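Local coordinates for protein Uly1 (Catenovulum maritimum, PDB 7DRQ) that probably cleaves the algal polysaccharide ulvan by a lyase reaction, as a family 24 polysaccharide lyase with a beta-propeller fold and bound calcium, at residues A[269-281]-A[290-303]. Sequence-based numbering, arbitrary orientation.
Sequences ADGKIRIGFQRRF and QDGMFYAYSDDPSG
Antiparallel strands 272-280 and 290-298, paired Ile275 with Ala296, Phe277 with Phe294 and Arg279 with Asp291, form a hairpin whose register slips by one residue at a beta bulge after Phe277. On one sheet face Phe294 sets its CB over the Phe277 ring, 3.5 Å from the centroid; the two rings lie near parallel but slid apart, their planes at 16°. The far end of Phe294, CZ, meets one face of the Arg279 guanidinium, while Phe281 CE2 lies over the opposite face. Between these two contacts, Arg279 turns its edge to Asp291: NE (3.1 Å) and NH2 (2.9 Å) both reach OD1 on its syn lone pair. Gln278, extended beyond CG, reaches across the bulge with NE2 to Gly292 O at 2.9 Å. On the other face Arg274 NH1 donates a hydrogen bond to Tyr295 OH at 2.9 Å, the guanidinium and ring nearly coplanar, and the NE of Arg274 turns back to Ala269 O. At the opposite end from the connecting loop, Lys272 NZ forms a salt bridge with Asp299 OD1 at 2.7 Å; Lys308 holds OD2. Within this propeller sheet, then, the buried Arg279–Asp291 salt bridge matches charge across the strands, and Asp291 and Phe281 adjoin the calcium-binding loop of Leu283 and Phe287.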
loop_
_atom_site.group_PDB
_atom_site.type_symbol
_atom_site.label_atom_id
_atom_site.label_comp_id
_atom_site.label_asym_id
_atom_site.label_seq_id
_atom_site.Cartn_x
_atom_site.Cartn_y
_atom_site.Cartn_z
ATOM N N ALA A 269 -6.098 12.997 -4.169
ATOM C CA ALA A 269 -6.347 13.826 -2.994
ATOM C C ALA A 269 -6.771 15.202 -3.465
ATOM O O ALA A 269 -6.142 15.763 -4.373
ATOM C CB ALA A 269 -5.096 13.937 -2.114
ATOM N N ASP A 270 -7.834 15.731 -2.859
ATOM C CA ASP A 270 -8.432 17.005 -3.255
ATOM C C ASP A 270 -8.492 17.142 -4.775
ATOM O O ASP A 270 -8.010 18.115 -5.355
ATOM C CB ASP A 270 -7.683 18.186 -2.640
ATOM C CG ASP A 270 -8.467 19.495 -2.751
ATOM O OD1 ASP A 270 -9.705 19.408 -2.886
ATOM O OD2 ASP A 270 -7.856 20.592 -2.723
ATOM N N GLY A 271 -9.071 16.126 -5.423
ATOM C CA GLY A 271 -9.360 16.188 -6.846
ATOM C C GLY A 271 -8.174 16.071 -7.778
ATOM O O GLY A 271 -8.313 16.375 -8.971
ATOM N N LYS A 272 -7.009 15.656 -7.288
ATOM C CA LYS A 272 -5.824 15.573 -8.131
ATOM C C LYS A 272 -5.005 14.340 -7.786
ATOM O O LYS A 272 -4.986 13.877 -6.649
ATOM C CB LYS A 272 -4.923 16.803 -7.992
ATOM C CG LYS A 272 -5.605 18.118 -8.332
ATOM C CD LYS A 272 -4.650 19.302 -8.197
ATOM C CE LYS A 272 -5.419 20.608 -8.422
ATOM N NZ LYS A 272 -4.540 21.791 -8.258
ATOM N N ILE A 273 -4.307 13.833 -8.788
ATOM C CA ILE A 273 -3.302 12.801 -8.584
ATOM C C ILE A 273 -2.045 13.462 -8.034
ATOM O O ILE A 273 -1.552 14.434 -8.610
ATOM C CB ILE A 273 -3.021 12.072 -9.905
ATOM C CG1 ILE A 273 -4.239 11.247 -10.308
ATOM C CG2 ILE A 273 -1.804 11.202 -9.788
ATOM C CD1 ILE A 273 -4.206 10.792 -11.761
ATOM N N ARG A 274 -1.548 12.970 -6.894
ATOM C CA ARG A 274 -0.366 13.554 -6.258
ATOM C C ARG A 274 0.522 12.450 -5.695
ATOM O O ARG A 274 0.154 11.274 -5.666
ATOM C CB ARG A 274 -0.742 14.544 -5.136
ATOM C CG ARG A 274 -2.087 15.242 -5.303
ATOM C CD ARG A 274 -2.370 16.262 -4.191
ATOM N NE ARG A 274 -3.657 16.922 -4.420
ATOM C CZ ARG A 274 -3.824 18.240 -4.542
ATOM N NH1 ARG A 274 -2.787 19.068 -4.422
ATOM N NH2 ARG A 274 -5.039 18.730 -4.777
ATOM N N ILE A 275 1.719 12.835 -5.248
ATOM C CA ILE A 275 2.650 11.892 -4.636
ATOM C C ILE A 275 3.383 12.576 -3.488
ATOM O O ILE A 275 3.696 13.770 -3.550
ATOM C CB ILE A 275 3.646 11.341 -5.683
ATOM C CG1 ILE A 275 4.415 10.131 -5.131
ATOM C CG2 ILE A 275 4.576 12.457 -6.158
ATOM C CD1 ILE A 275 5.305 9.433 -6.181
ATOM N N GLY A 276 3.618 11.825 -2.423
ATOM C CA GLY A 276 4.537 12.243 -1.377
ATOM C C GLY A 276 5.528 11.124 -1.160
ATOM O O GLY A 276 5.179 9.949 -1.264
ATOM N N PHE A 277 6.781 11.491 -0.900
ATOM C CA PHE A 277 7.777 10.434 -0.788
ATOM C C PHE A 277 9.005 10.936 -0.046
ATOM O O PHE A 277 9.195 12.137 0.158
ATOM C CB PHE A 277 8.172 9.881 -2.177
ATOM C CG PHE A 277 8.837 10.881 -3.080
ATOM C CD1 PHE A 277 8.078 11.681 -3.925
ATOM C CD2 PHE A 277 10.229 10.989 -3.125
ATOM C CE1 PHE A 277 8.684 12.596 -4.777
ATOM C CE2 PHE A 277 10.851 11.907 -3.986
ATOM C CZ PHE A 277 10.074 12.702 -4.815
ATOM N N GLN A 278 9.823 9.976 0.381
ATOM C CA GLN A 278 11.182 10.221 0.835
ATOM C C GLN A 278 12.144 9.479 -0.085
ATOM O O GLN A 278 11.751 8.604 -0.855
ATOM C CB GLN A 278 11.358 9.792 2.309
ATOM C CG GLN A 278 10.293 10.448 3.193
ATOM C CD GLN A 278 10.533 10.271 4.685
ATOM O OE1 GLN A 278 10.205 9.231 5.265
ATOM N NE2 GLN A 278 11.101 11.293 5.315
ATOM N N ARG A 279 13.416 9.843 -0.011
ATOM C CA ARG A 279 14.412 9.377 -0.965
ATOM C C ARG A 279 15.442 8.518 -0.238
ATOM O O ARG A 279 15.797 8.806 0.905
ATOM C CB ARG A 279 15.091 10.575 -1.652
ATOM C CG ARG A 279 16.437 10.245 -2.304
ATOM C CD ARG A 279 17.079 11.481 -2.956
ATOM N NE ARG A 279 17.440 12.492 -1.966
ATOM C CZ ARG A 279 17.680 13.772 -2.258
ATOM N NH1 ARG A 279 17.619 14.176 -3.517
ATOM N NH2 ARG A 279 18.030 14.627 -1.298
ATOM N N ARG A 280 15.905 7.443 -0.874
ATOM C CA ARG A 280 17.061 6.721 -0.368
ATOM C C ARG A 280 18.184 6.911 -1.372
ATOM O O ARG A 280 18.075 6.465 -2.518
ATOM C CB ARG A 280 16.799 5.228 -0.142
ATOM C CG ARG A 280 18.016 4.533 0.505
ATOM C CD ARG A 280 17.773 3.047 0.808
ATOM N NE ARG A 280 16.671 2.831 1.745
ATOM C CZ ARG A 280 16.301 1.639 2.204
ATOM N NH1 ARG A 280 16.969 0.550 1.848
ATOM N NH2 ARG A 280 15.267 1.533 3.036
ATOM N N PHE A 281 19.248 7.533 -0.971
ATOM C CA PHE A 281 20.360 7.784 -1.852
ATOM C C PHE A 281 21.484 6.754 -1.721
ATOM O O PHE A 281 22.256 6.642 -2.580
ATOM C CB PHE A 281 21.009 9.144 -1.521
ATOM C CG PHE A 281 20.865 10.202 -2.555
ATOM C CD1 PHE A 281 21.061 9.956 -3.861
ATOM C CD2 PHE A 281 20.598 11.505 -2.184
ATOM C CE1 PHE A 281 20.932 10.937 -4.795
ATOM C CE2 PHE A 281 20.496 12.511 -3.118
ATOM C CZ PHE A 281 20.669 12.212 -4.444
ATOM N N GLN A 290 16.531 6.450 4.456
ATOM C CA GLN A 290 15.975 7.542 3.655
ATOM C C GLN A 290 16.462 8.907 4.134
ATOM O O GLN A 290 16.974 9.078 5.248
ATOM C CB GLN A 290 14.440 7.500 3.669
ATOM C CG GLN A 290 13.800 6.508 2.696
ATOM C CD GLN A 290 13.820 5.089 3.200
ATOM O OE1 GLN A 290 14.778 4.344 2.974
ATOM N NE2 GLN A 290 12.743 4.683 3.889
ATOM N N ASP A 291 16.278 9.893 3.263
ATOM C CA ASP A 291 16.530 11.295 3.567
ATOM C C ASP A 291 15.459 12.130 2.881
ATOM O O ASP A 291 14.808 11.687 1.932
ATOM C CB ASP A 291 17.942 11.746 3.108
ATOM C CG ASP A 291 18.053 11.879 1.588
ATOM O OD1 ASP A 291 17.781 12.981 1.072
ATOM O OD2 ASP A 291 18.417 10.883 0.915
ATOM N N GLY A 292 15.281 13.350 3.375
ATOM C CA GLY A 292 14.411 14.305 2.733
ATOM C C GLY A 292 12.934 14.001 2.883
ATOM O O GLY A 292 12.547 12.959 3.431
HETATM N N MSE A 293 12.106 14.916 2.414
HETATM C CA MSE A 293 10.664 14.720 2.349
HETATM C C MSE A 293 10.178 15.504 1.133
HETATM O O MSE A 293 10.531 16.672 0.951
HETATM C CB MSE A 293 9.991 15.182 3.641
HETATM C CG MSE A 293 8.513 14.916 3.691
HETATM SE SE MSE A 293 7.842 15.396 5.489
HETATM C CE MSE A 293 8.656 14.002 6.554
ATOM N N PHE A 294 9.368 14.869 0.295
ATOM C CA PHE A 294 9.092 15.409 -1.031
ATOM C C PHE A 294 7.612 15.271 -1.362
ATOM O O PHE A 294 6.926 14.374 -0.868
ATOM C CB PHE A 294 9.946 14.695 -2.087
ATOM C CG PHE A 294 11.417 14.680 -1.766
ATOM C CD1 PHE A 294 12.244 15.711 -2.180
ATOM C CD2 PHE A 294 11.968 13.642 -1.013
ATOM C CE1 PHE A 294 13.609 15.705 -1.865
ATOM C CE2 PHE A 294 13.313 13.633 -0.695
ATOM C CZ PHE A 294 14.140 14.664 -1.131
ATOM N N TYR A 295 7.133 16.151 -2.249
ATOM C CA TYR A 295 5.720 16.170 -2.607
ATOM C C TYR A 295 5.561 16.849 -3.956
ATOM O O TYR A 295 6.232 17.848 -4.237
ATOM C CB TYR A 295 4.896 16.907 -1.541
ATOM C CG TYR A 295 3.514 17.381 -1.964
ATOM C CD1 TYR A 295 2.438 16.500 -2.000
ATOM C CD2 TYR A 295 3.274 18.721 -2.242
ATOM C CE1 TYR A 295 1.163 16.935 -2.340
ATOM C CE2 TYR A 295 2.015 19.169 -2.609
ATOM C CZ TYR A 295 0.963 18.271 -2.656
ATOM O OH TYR A 295 -0.292 18.716 -2.983
ATOM N N ALA A 296 4.673 16.308 -4.783
ATOM C CA ALA A 296 4.327 16.951 -6.040
ATOM C C ALA A 296 2.893 16.582 -6.382
ATOM O O ALA A 296 2.369 15.575 -5.902
ATOM C CB ALA A 296 5.276 16.540 -7.174
ATOM N N TYR A 297 2.263 17.393 -7.233
ATOM C CA TYR A 297 0.897 17.103 -7.645
ATOM C C TYR A 297 0.749 17.433 -9.122
ATOM O O TYR A 297 1.509 18.228 -9.679
ATOM C CB TYR A 297 -0.136 17.877 -6.806
ATOM C CG TYR A 297 -0.076 19.378 -7.001
ATOM C CD1 TYR A 297 -0.818 20.001 -7.999
ATOM C CD2 TYR A 297 0.722 20.165 -6.187
ATOM C CE1 TYR A 297 -0.762 21.365 -8.183
ATOM C CE2 TYR A 297 0.790 21.541 -6.370
ATOM C CZ TYR A 297 0.044 22.130 -7.364
ATOM O OH TYR A 297 0.105 23.494 -7.544
ATOM N N SER A 298 -0.238 16.808 -9.752
ATOM C CA SER A 298 -0.507 17.008 -11.169
ATOM C C SER A 298 -1.821 17.757 -11.344
ATOM O O SER A 298 -2.824 17.423 -10.703
ATOM C CB SER A 298 -0.568 15.670 -11.905
ATOM O OG SER A 298 -1.036 15.871 -13.236
ATOM N N ASP A 299 -1.814 18.771 -12.204
ATOM C CA ASP A 299 -3.033 19.476 -12.570
ATOM C C ASP A 299 -3.730 18.825 -13.759
ATOM O O ASP A 299 -4.776 19.306 -14.191
ATOM C CB ASP A 299 -2.718 20.956 -12.853
ATOM C CG ASP A 299 -2.587 21.772 -11.567
ATOM O OD1 ASP A 299 -3.219 21.374 -10.570
ATOM O OD2 ASP A 299 -1.862 22.796 -11.534
ATOM N N ASP A 300 -3.181 17.726 -14.261
ATOM C CA ASP A 300 -3.747 16.965 -15.364
ATOM C C ASP A 300 -4.651 15.877 -14.795
ATOM O O ASP A 300 -4.192 15.083 -13.956
ATOM C CB ASP A 300 -2.597 16.363 -16.177
ATOM C CG ASP A 300 -3.034 15.517 -17.362
ATOM O OD1 ASP A 300 -4.234 15.249 -17.582
ATOM O OD2 ASP A 300 -2.117 15.095 -18.097
ATOM N N PRO A 301 -5.927 15.807 -15.191
ATOM C CA PRO A 301 -6.799 14.753 -14.635
ATOM C C PRO A 301 -6.291 13.351 -14.917
ATOM O O PRO A 301 -6.596 12.428 -14.151
ATOM C CB PRO A 301 -8.160 14.998 -15.307
ATOM C CG PRO A 301 -7.991 16.128 -16.244
ATOM C CD PRO A 301 -6.611 16.698 -16.142
ATOM N N SER A 302 -5.514 13.151 -15.987
ATOM C CA SER A 302 -4.887 11.853 -16.197
ATOM C C SER A 302 -3.620 11.673 -15.370
ATOM O O SER A 302 -3.088 10.560 -15.319
ATOM C CB SER A 302 -4.561 11.653 -17.676
ATOM O OG SER A 302 -3.431 12.437 -18.019
ATOM N N GLY A 303 -3.130 12.734 -14.723
ATOM C CA GLY A 303 -1.909 12.652 -13.941
ATOM C C GLY A 303 -0.640 12.560 -14.755
ATOM O O GLY A 303 0.424 12.297 -14.189
HETATM O O HOH W 1 -4.530 15.373 -11.361
HETATM O O HOH W 2 10.454 6.528 4.349
HETATM O O HOH W 3 19.395 8.572 1.678
#